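Local coordinates for putative polysaccharide biosynthesis protein with aminopeptidase-like domain (Clostridium acetobutylicum, PDB 3K9T) that binds one zinc ion per subunit, probably serves in the biosynthesis of modified polysaccharides, and is not expected to be a peptidase despite its aminopeptidase-like domain, at residues A[186-191]-A[224-229]; A[167-172]-A[232-237]. One frame throughout, in Å; residues are numbered along the deposited sequence.

Interaction 1: residues A[186-191]-A[224-229]; sequences TYTCHP and FAPETI. With ZN (zinc ion), chain B; IMD (imidazole), chain E.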
loop_
_atom_site.group_PDB
_atom_site.type_symbol
_atom_site.label_atom_id
_atom_site.label_comp_id
_atom_site.label_asym_id
_atom_site.label_seq_id
_atom_site.Cartn_x
_atom_site.Cartn_y
_atom_site.Cartn_z
ATOM N N THR A 186 -7.337 -13.733 -30.843
ATOM C CA THR A 186 -6.427 -12.903 -31.612
ATOM C C THR A 186 -7.188 -12.362 -32.832
ATOM O O THR A 186 -8.215 -12.941 -33.232
ATOM C CB THR A 186 -5.150 -13.667 -31.989
ATOM O OG1 THR A 186 -4.153 -12.732 -32.414
ATOM C CG2 THR A 186 -5.423 -14.727 -33.092
ATOM N N TYR A 187 -6.686 -11.276 -33.433
ATOM C CA TYR A 187 -7.420 -10.629 -34.516
ATOM C C TYR A 187 -6.803 -10.817 -35.919
ATOM O O TYR A 187 -5.594 -10.739 -36.121
ATOM C CB TYR A 187 -7.747 -9.157 -34.160
ATOM C CG TYR A 187 -6.563 -8.315 -33.786
ATOM C CD1 TYR A 187 -5.818 -7.709 -34.761
ATOM C CD2 TYR A 187 -6.186 -8.126 -32.457
ATOM C CE1 TYR A 187 -4.738 -6.955 -34.465
ATOM C CE2 TYR A 187 -5.095 -7.338 -32.145
ATOM C CZ TYR A 187 -4.362 -6.764 -33.157
ATOM O OH TYR A 187 -3.236 -5.983 -32.912
ATOM N N THR A 188 -7.685 -11.056 -36.888
ATOM C CA THR A 188 -7.296 -11.510 -38.224
ATOM C C THR A 188 -7.434 -10.486 -39.357
ATOM O O THR A 188 -7.248 -10.826 -40.529
ATOM C CB THR A 188 -8.140 -12.698 -38.569
ATOM O OG1 THR A 188 -9.505 -12.355 -38.310
ATOM C CG2 THR A 188 -7.714 -13.898 -37.706
ATOM N N CYS A 189 -7.699 -9.232 -38.983
ATOM C CA CYS A 189 -8.047 -8.184 -39.925
ATOM C C CYS A 189 -6.862 -7.397 -40.513
ATOM O O CYS A 189 -7.026 -6.706 -41.522
ATOM C CB CYS A 189 -8.993 -7.218 -39.231
ATOM S SG CYS A 189 -8.281 -6.503 -37.718
ATOM N N HIS A 190 -5.683 -7.472 -39.898
ATOM C CA HIS A 190 -4.527 -6.757 -40.443
ATOM C C HIS A 190 -3.887 -7.504 -41.614
ATOM O O HIS A 190 -3.667 -8.721 -41.529
ATOM C CB HIS A 190 -3.482 -6.537 -39.385
ATOM C CG HIS A 190 -3.848 -5.494 -38.388
ATOM N ND1 HIS A 190 -5.116 -5.380 -37.865
ATOM C CD2 HIS A 190 -3.097 -4.539 -37.790
ATOM C CE1 HIS A 190 -5.127 -4.400 -36.982
ATOM N NE2 HIS A 190 -3.919 -3.873 -36.924
ATOM N N PRO A 191 -3.576 -6.780 -42.692
ATOM C CA PRO A 191 -2.962 -7.386 -43.892
ATOM C C PRO A 191 -1.462 -7.693 -43.725
ATOM O O PRO A 191 -1.124 -8.369 -42.730
ATOM C CB PRO A 191 -3.301 -6.384 -45.010
ATOM C CG PRO A 191 -3.510 -5.086 -44.297
ATOM C CD PRO A 191 -4.052 -5.412 -42.953
ATOM N N PHE A 224 -10.372 -16.611 -33.556
ATOM C CA PHE A 224 -9.693 -15.849 -34.604
ATOM C C PHE A 224 -10.761 -15.005 -35.350
ATOM O O PHE A 224 -11.562 -15.527 -36.119
ATOM C CB PHE A 224 -9.009 -16.758 -35.594
ATOM C CG PHE A 224 -7.990 -17.664 -35.017
ATOM C CD1 PHE A 224 -8.361 -18.845 -34.388
ATOM C CD2 PHE A 224 -6.643 -17.406 -35.198
ATOM C CE1 PHE A 224 -7.388 -19.730 -33.907
ATOM C CE2 PHE A 224 -5.675 -18.294 -34.732
ATOM C CZ PHE A 224 -6.052 -19.449 -34.085
ATOM N N ALA A 225 -10.743 -13.698 -35.139
ATOM C CA ALA A 225 -11.825 -12.836 -35.602
ATOM C C ALA A 225 -11.272 -11.451 -35.877
ATOM O O ALA A 225 -10.264 -11.061 -35.259
ATOM C CB ALA A 225 -12.885 -12.763 -34.553
ATOM N N PRO A 226 -11.918 -10.692 -36.788
ATOM C CA PRO A 226 -11.451 -9.311 -36.973
ATOM C C PRO A 226 -11.550 -8.533 -35.686
ATOM O O PRO A 226 -12.505 -8.745 -34.924
ATOM C CB PRO A 226 -12.465 -8.723 -37.983
ATOM C CG PRO A 226 -13.660 -9.631 -37.949
ATOM C CD PRO A 226 -13.067 -10.993 -37.657
ATOM N N GLU A 227 -10.628 -7.594 -35.465
ATOM C CA GLU A 227 -10.692 -6.796 -34.248
ATOM C C GLU A 227 -11.992 -5.996 -34.120
ATOM O O GLU A 227 -12.574 -5.544 -35.098
ATOM C CB GLU A 227 -9.490 -5.859 -34.101
ATOM C CG GLU A 227 -9.348 -5.309 -32.653
ATOM C CD GLU A 227 -8.143 -4.409 -32.458
ATOM O OE1 GLU A 227 -8.035 -3.435 -33.207
ATOM O OE2 GLU A 227 -7.320 -4.648 -31.540
ATOM N N THR A 228 -12.425 -5.839 -32.876
ATOM C CA THR A 228 -13.589 -5.075 -32.520
ATOM C C THR A 228 -14.858 -5.697 -33.055
ATOM O O THR A 228 -15.578 -6.296 -32.291
ATOM C CB THR A 228 -13.435 -3.539 -32.855
ATOM O OG1 THR A 228 -12.377 -3.048 -32.057
ATOM C CG2 THR A 228 -14.679 -2.711 -32.498
ATOM N N ILE A 229 -15.126 -5.545 -34.346
ATOM C CA ILE A 229 -16.359 -6.083 -34.950
ATOM C C ILE A 229 -16.486 -7.621 -34.789
ATOM O O ILE A 229 -17.593 -8.152 -34.540
ATOM C CB ILE A 229 -16.528 -5.626 -36.435
ATOM C CG1 ILE A 229 -17.887 -6.073 -36.973
ATOM C CG2 ILE A 229 -15.359 -6.096 -37.320
ATOM C CD1 ILE A 229 -19.098 -5.541 -36.148
HETATM ZN ZN ZN B . -3.127 -2.520 -35.600
HETATM N N1 IMD E . -5.261 -3.085 -32.043
HETATM C C2 IMD E . -4.944 -3.503 -33.289
HETATM N N3 IMD E . -3.965 -2.731 -33.754
HETATM C C4 IMD E . -3.637 -1.834 -32.805
HETATM C C5 IMD E . -4.460 -2.060 -31.715
#
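Thr186 and Tyr187 pair in parallel with Phe224 and Ala225 at the C-terminal ends of strands 181-187 and 219-225, where Ala225 N donates to Thr186 O (3.3 Å) and Thr188 N to Ala225 O (3.1 Å). The strands belong to a beta-alpha-beta unit of the aminopeptidase-like domain; the loop after 181-187 carries the zinc ligand His190, and the loop after 219-225 brings Glu227 to the same pocket. On the face toward helix 194-211, Thr186 CG2 meets the Phe224 ring at CD2, 3.6 Å away; the flat, apolar phenylalanine suits this buried layer. Tyr187, on the other face, runs side by side with Glu227 of the loop, whose OE2 lies 3.5 Å above the tyrosine ring plane toward its rim. Tyr187 OH bonds to Asp196, a zinc ligand, and Thr252. With SG tucked between its backbone N and carbonyl carbon (chi1 58°), Cys189 receives Glu227 N at 3.4 Å, a nearly straight bond to a large, polarisable acceptor. His190 NE2 coordinates the zinc ion, alongside Asp196, His325 and N3 of an imidazole, probably from the crystallisation liquor. The extended side chain of Glu227, also bonded to Ser297, reaches the imidazole's far nitrogen, N1, which donates to its OE2 at 2.6 Å.

Interaction 2: residues A[167-172]-A[232-237]; sequences LTYGEY and ITWLSR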
loop_
_atom_site.group_PDB
_atom_site.type_symbol
_atom_site.label_atom_id
_atom_site.label_comp_id
_atom_site.label_asym_id
_atom_site.label_seq_id
_atom_site.Cartn_x
_atom_site.Cartn_y
_atom_site.Cartn_z
ATOM N N LEU A 167 -19.159 -11.742 -42.821
ATOM C CA LEU A 167 -17.979 -11.565 -41.993
ATOM C C LEU A 167 -17.532 -12.925 -41.464
ATOM O O LEU A 167 -18.311 -13.632 -40.815
ATOM C CB LEU A 167 -18.286 -10.610 -40.819
ATOM C CG LEU A 167 -17.187 -10.329 -39.778
ATOM C CD1 LEU A 167 -17.279 -8.899 -39.260
ATOM C CD2 LEU A 167 -17.244 -11.304 -38.663
ATOM N N THR A 168 -16.276 -13.263 -41.754
ATOM C CA THR A 168 -15.679 -14.529 -41.352
ATOM C C THR A 168 -15.039 -14.458 -39.981
ATOM O O THR A 168 -14.309 -13.494 -39.695
ATOM C CB THR A 168 -14.552 -14.952 -42.326
ATOM O OG1 THR A 168 -15.026 -14.842 -43.678
ATOM C CG2 THR A 168 -14.093 -16.410 -42.017
ATOM N N TYR A 169 -15.339 -15.446 -39.137
ATOM C CA TYR A 169 -14.518 -15.684 -37.942
ATOM C C TYR A 169 -14.317 -17.178 -37.739
ATOM O O TYR A 169 -15.172 -17.979 -38.120
ATOM C CB TYR A 169 -15.021 -14.988 -36.664
ATOM C CG TYR A 169 -16.278 -15.538 -36.019
ATOM C CD1 TYR A 169 -16.222 -16.578 -35.138
ATOM C CD2 TYR A 169 -17.492 -14.967 -36.242
ATOM C CE1 TYR A 169 -17.327 -17.038 -34.523
ATOM C CE2 TYR A 169 -18.624 -15.430 -35.621
ATOM C CZ TYR A 169 -18.538 -16.459 -34.768
ATOM O OH TYR A 169 -19.687 -16.946 -34.173
ATOM N N GLY A 170 -13.167 -17.538 -37.175
ATOM C CA GLY A 170 -12.831 -18.933 -36.893
ATOM C C GLY A 170 -12.748 -19.238 -35.400
ATOM O O GLY A 170 -12.390 -18.386 -34.596
ATOM N N GLU A 171 -13.010 -20.482 -35.041
ATOM C CA GLU A 171 -13.079 -20.863 -33.641
ATOM C C GLU A 171 -12.676 -22.329 -33.437
ATOM O O GLU A 171 -13.072 -23.216 -34.208
ATOM C CB GLU A 171 -14.512 -20.632 -33.187
ATOM C CG GLU A 171 -14.839 -20.920 -31.769
ATOM C CD GLU A 171 -16.289 -20.505 -31.433
ATOM O OE1 GLU A 171 -17.019 -20.019 -32.325
ATOM O OE2 GLU A 171 -16.689 -20.613 -30.260
ATOM N N TYR A 172 -11.881 -22.580 -32.401
ATOM C CA TYR A 172 -11.480 -23.939 -32.054
ATOM C C TYR A 172 -11.688 -24.129 -30.556
ATOM O O TYR A 172 -11.290 -23.275 -29.760
ATOM C CB TYR A 172 -10.031 -24.178 -32.426
ATOM C CG TYR A 172 -9.501 -25.533 -32.024
ATOM C CD1 TYR A 172 -10.211 -26.701 -32.306
ATOM C CD2 TYR A 172 -8.261 -25.653 -31.398
ATOM C CE1 TYR A 172 -9.715 -27.925 -31.940
ATOM C CE2 TYR A 172 -7.754 -26.882 -31.040
ATOM C CZ TYR A 172 -8.481 -28.008 -31.312
ATOM O OH TYR A 172 -7.961 -29.215 -30.952
ATOM N N ILE A 232 -17.173 -8.479 -30.954
ATOM C CA ILE A 232 -18.576 -8.077 -30.680
ATOM C C ILE A 232 -19.521 -9.107 -31.309
ATOM O O ILE A 232 -20.420 -9.603 -30.650
ATOM C CB ILE A 232 -18.891 -6.640 -31.185
ATOM C CG1 ILE A 232 -18.002 -5.615 -30.459
ATOM C CG2 ILE A 232 -20.382 -6.286 -30.941
ATOM C CD1 ILE A 232 -18.090 -4.190 -31.018
ATOM N N THR A 233 -19.270 -9.475 -32.568
ATOM C CA THR A 233 -20.053 -10.514 -33.222
ATOM C C THR A 233 -20.041 -11.835 -32.457
ATOM O O THR A 233 -21.096 -12.464 -32.272
ATOM C CB THR A 233 -19.572 -10.755 -34.644
ATOM O OG1 THR A 233 -19.686 -9.524 -35.374
ATOM C CG2 THR A 233 -20.398 -11.882 -35.333
ATOM N N TRP A 234 -18.864 -12.243 -31.997
ATOM C CA TRP A 234 -18.761 -13.490 -31.287
ATOM C C TRP A 234 -19.528 -13.436 -29.977
ATOM O O TRP A 234 -20.283 -14.358 -29.666
ATOM C CB TRP A 234 -17.313 -13.881 -31.037
ATOM C CG TRP A 234 -17.219 -15.206 -30.388
ATOM C CD1 TRP A 234 -17.242 -16.441 -31.003
ATOM C CD2 TRP A 234 -17.142 -15.451 -29.000
ATOM N NE1 TRP A 234 -17.168 -17.438 -30.066
ATOM C CE2 TRP A 234 -17.125 -16.863 -28.823
ATOM C CE3 TRP A 234 -17.118 -14.622 -27.875
ATOM C CZ2 TRP A 234 -17.055 -17.457 -27.565
ATOM C CZ3 TRP A 234 -17.044 -15.214 -26.617
ATOM C CH2 TRP A 234 -17.010 -16.621 -26.478
ATOM N N LEU A 235 -19.331 -12.359 -29.212
ATOM C CA LEU A 235 -20.034 -12.186 -27.930
ATOM C C LEU A 235 -21.558 -12.186 -28.163
ATOM O O LEU A 235 -22.311 -12.772 -27.388
ATOM C CB LEU A 235 -19.563 -10.914 -27.190
ATOM C CG LEU A 235 -18.176 -10.997 -26.561
ATOM C CD1 LEU A 235 -17.622 -9.648 -26.102
ATOM C CD2 LEU A 235 -18.203 -11.991 -25.404
ATOM N N SER A 236 -22.001 -11.578 -29.260
ATOM C CA SER A 236 -23.442 -11.472 -29.522
ATOM C C SER A 236 -24.018 -12.847 -29.842
ATOM O O SER A 236 -25.198 -13.072 -29.698
ATOM C CB SER A 236 -23.767 -10.466 -30.661
ATOM O OG SER A 236 -23.502 -10.991 -31.960
ATOM N N ARG A 237 -23.166 -13.762 -30.268
ATOM C CA ARG A 237 -23.615 -15.093 -30.635
ATOM C C ARG A 237 -23.345 -16.135 -29.562
ATOM O O ARG A 237 -23.697 -17.290 -29.752
ATOM C CB ARG A 237 -22.962 -15.480 -31.974
ATOM C CG ARG A 237 -23.542 -14.667 -33.154
ATOM C CD ARG A 237 -22.586 -14.508 -34.319
ATOM N NE ARG A 237 -22.182 -15.801 -34.836
ATOM C CZ ARG A 237 -22.891 -16.547 -35.673
ATOM N NH1 ARG A 237 -24.081 -16.142 -36.119
ATOM N NH2 ARG A 237 -22.411 -17.720 -36.055
#
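Tyr169 is the hub where strand 167-172 meets helix 232-237, its side chain meeting Thr233, Trp234 and Arg237. The two axes pass 10.3 Å apart at 66°, a spacing bridged by long side chains in this flank of the aminopeptidase-like alpha/beta domain.

The apolar part centres on the two aromatic residues. Tyr169 CE1 lies at the edge of the indole, 3.6 Å from Trp234 CD1, and the ring planes stand at 83°. Beside it, Thr233 CG2 touches Tyr169 CE2 at 4.0 Å; the threonine suits a buried helical place because its OG1 bonds back to the backbone O of Ile229, turning the methyl to the tyrosine.

The polar bonds lie at the ends of the long side chains. Arg237 NE gives Tyr169 OH a nearly straight hydrogen bond of 2.8 Å, with the oxygen in the guanidinium plane; a bend at chi3 brings the group round to it, while NH2 adds only a weak bond. Glu171, extended with CG opposite its backbone N (chi1 -179°), brings its carboxylate to the indole edge, where Trp234 NE1 makes a weak bond to OE2 at 3.2 Å. The same oxygen forms a salt bridge with Arg221, which probably stabilises the carboxylate's negative charge.

Strand 166-174 lies between strands 52-57 and 219-225: His54 of the former stacks on the Tyr169 ring, Leu223 and Ala225 of the latter touch it, and helix 229-237 packs across this part of the sheet.

How the interactions relate
Interactions 1 and 2 have centres about 10 Å apart and share the eight-stranded mixed sheet of the aminopeptidase-like region. Along the chain the order is 167-172, 186-191, 224-229, 232-237, so interaction 2 brackets interaction 1. Strand 219-225 joins them: it runs parallel to strand 181-187 on one side and antiparallel to strand 166-174 on the other, where Phe224 O and Gly170 N probably form a hydrogen bond (2.8 Å). The chain then passes from this strand through the loop of Glu227 into helix 229-237, whose Ile229 packs on Leu167. The loops of interaction 1, one carrying a zinc ligand, are thus continuous with the strand-helix packing of interaction 2, which itself lies away from the metal.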